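Long-range contact in superoxide dismutase [Mn/Fe] (Aeropyrum pernix, PDB 3AK3), which probably catalyses the dismutation of superoxide to oxygen and hydrogen peroxide at a single metal centre, here occupied by iron: residues L162-W167 with G180-N185. Numbering follows the deposited sequence.
Sequences LVIDVW and GSYVEN. With FE (Fe (III) ion), chain G; EDO (1,2-ethanediol), chain H.
Y182 reaches from helix 180-185 to the end of strand 163-165, and its hydroxyl donates a hydrogen bond to the backbone carbonyl oxygen of D165. Y182 OH lies 2.8 Å from D165 O, in the carbonyl plane, at a C=O...O angle of 152°. With chi1 at 163°, CG of Y182 points away from the backbone N and the ring reaches the strand. Beside this bond the packing is close and apolar. CD1 of I164, at the end of an extended side chain, meets CG2 of V183 at 3.9 Å and comes obliquely to CE2 of Y182. CG1 of V166 sits at the Y182 ring edge, 4.1 Å from CE2, and also touches CG2 of V183. The contact belongs to the C-terminal alpha/beta domain of iron/manganese superoxide dismutases. D165 OD2 binds the iron at 2.0 Å, with H31, H79, H169 and two waters completing a six-ligand site. D165 OD1 accepts from W167 N in an Asx turn, which helps fix the carboxylate. A phenylalanine in place of Y182 would lack the hydroxyl, and the D165 carbonyl would probably be less firmly held. The helix side turned from the strand is partly exposed: N185 ND2 bonds back to S181 O, and N185 OD1 accepts from 1,2-ethanediol, probably a crystallisation additive.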
# COMPACT_ATOMS: atom_id res chain seq x y z
N LEU B 162 -4.78 2.40 22.59
CA LEU B 162 -5.66 1.24 22.57
C LEU B 162 -5.75 0.73 21.14
O LEU B 162 -6.07 1.50 20.22
CB LEU B 162 -7.06 1.61 23.08
CG LEU B 162 -8.10 0.48 23.05
CD1 LEU B 162 -7.71 -0.72 23.92
CD2 LEU B 162 -9.44 1.05 23.49
N VAL B 163 -5.47 -0.56 20.95
CA VAL B 163 -5.50 -1.16 19.63
C VAL B 163 -6.29 -2.45 19.65
O VAL B 163 -6.30 -3.17 20.66
CB VAL B 163 -4.06 -1.40 19.03
CG1 VAL B 163 -3.28 -0.10 19.00
CG2 VAL B 163 -3.29 -2.51 19.78
N ILE B 164 -6.96 -2.72 18.53
CA ILE B 164 -7.62 -4.01 18.34
C ILE B 164 -7.10 -4.68 17.07
O ILE B 164 -7.12 -4.09 15.98
CB ILE B 164 -9.18 -3.92 18.33
CG1 ILE B 164 -9.77 -5.34 18.30
CG2 ILE B 164 -9.69 -3.01 17.20
CD1 ILE B 164 -11.29 -5.42 18.14
N ASP B 165 -6.64 -5.91 17.21
CA ASP B 165 -6.15 -6.67 16.09
C ASP B 165 -7.35 -7.26 15.37
O ASP B 165 -8.11 -8.04 15.95
CB ASP B 165 -5.20 -7.76 16.60
CG ASP B 165 -4.49 -8.53 15.51
OD1 ASP B 165 -4.69 -8.29 14.29
OD2 ASP B 165 -3.72 -9.42 15.89
N VAL B 166 -7.53 -6.86 14.12
CA VAL B 166 -8.56 -7.46 13.28
C VAL B 166 -8.00 -8.22 12.08
O VAL B 166 -8.68 -8.43 11.07
CB VAL B 166 -9.67 -6.45 12.86
CG1 VAL B 166 -10.49 -6.01 14.07
CG2 VAL B 166 -9.08 -5.25 12.09
N TRP B 167 -6.75 -8.67 12.19
CA TRP B 167 -6.29 -9.74 11.30
C TRP B 167 -7.15 -10.98 11.51
O TRP B 167 -7.67 -11.21 12.62
CB TRP B 167 -4.85 -10.11 11.58
CG TRP B 167 -3.80 -9.12 11.08
CD1 TRP B 167 -3.66 -7.81 11.43
CD2 TRP B 167 -2.72 -9.43 10.20
NE1 TRP B 167 -2.55 -7.27 10.79
CE2 TRP B 167 -1.96 -8.24 10.04
CE3 TRP B 167 -2.31 -10.59 9.53
CZ2 TRP B 167 -0.81 -8.19 9.23
CZ3 TRP B 167 -1.16 -10.54 8.72
CH2 TRP B 167 -0.44 -9.34 8.58
N GLY B 180 -17.39 -8.79 13.05
CA GLY B 180 -18.30 -7.93 13.79
C GLY B 180 -18.56 -8.42 15.20
O GLY B 180 -18.48 -7.65 16.15
N SER B 181 -18.86 -9.72 15.32
CA SER B 181 -19.11 -10.34 16.63
C SER B 181 -17.85 -10.30 17.49
O SER B 181 -17.91 -10.00 18.69
CB SER B 181 -19.60 -11.78 16.44
OG SER B 181 -19.90 -12.37 17.69
N TYR B 182 -16.71 -10.57 16.87
CA TYR B 182 -15.43 -10.49 17.57
C TYR B 182 -15.20 -9.10 18.15
O TYR B 182 -14.87 -8.96 19.32
CB TYR B 182 -14.28 -10.87 16.63
CG TYR B 182 -12.90 -10.44 17.08
CD1 TYR B 182 -12.30 -11.00 18.21
CD2 TYR B 182 -12.18 -9.49 16.35
CE1 TYR B 182 -11.03 -10.61 18.62
CE2 TYR B 182 -10.91 -9.11 16.75
CZ TYR B 182 -10.34 -9.67 17.87
OH TYR B 182 -9.07 -9.29 18.27
N VAL B 183 -15.36 -8.08 17.32
CA VAL B 183 -15.18 -6.70 17.76
C VAL B 183 -16.11 -6.37 18.94
O VAL B 183 -15.67 -5.80 19.95
CB VAL B 183 -15.35 -5.71 16.58
CG1 VAL B 183 -15.37 -4.28 17.07
CG2 VAL B 183 -14.21 -5.90 15.55
N GLU B 184 -17.38 -6.75 18.81
CA GLU B 184 -18.36 -6.55 19.88
C GLU B 184 -17.95 -7.25 21.19
O GLU B 184 -18.04 -6.66 22.27
CB GLU B 184 -19.76 -6.99 19.42
CG GLU B 184 -20.40 -6.06 18.36
CD GLU B 184 -20.55 -4.62 18.83
OE1 GLU B 184 -20.34 -3.69 18.01
OE2 GLU B 184 -20.86 -4.39 20.01
N ASN B 185 -17.47 -8.49 21.07
CA ASN B 185 -17.03 -9.27 22.24
C ASN B 185 -15.73 -8.77 22.87
O ASN B 185 -15.53 -8.85 24.07
CB ASN B 185 -16.90 -10.76 21.89
CG ASN B 185 -18.23 -11.49 21.96
OD1 ASN B 185 -18.67 -11.88 23.04
ND2 ASN B 185 -18.86 -11.67 20.81
FE FE G . -2.12 -10.43 15.22
C1 EDO H . -19.04 -14.89 24.50
O1 EDO H . -20.00 -13.98 23.94
C2 EDO H . -18.26 -15.53 23.36
O2 EDO H . -19.18 -16.23 22.51
O HOH W 1 -1.95 -9.18 13.57
O HOH W 2 -0.23 -11.46 14.55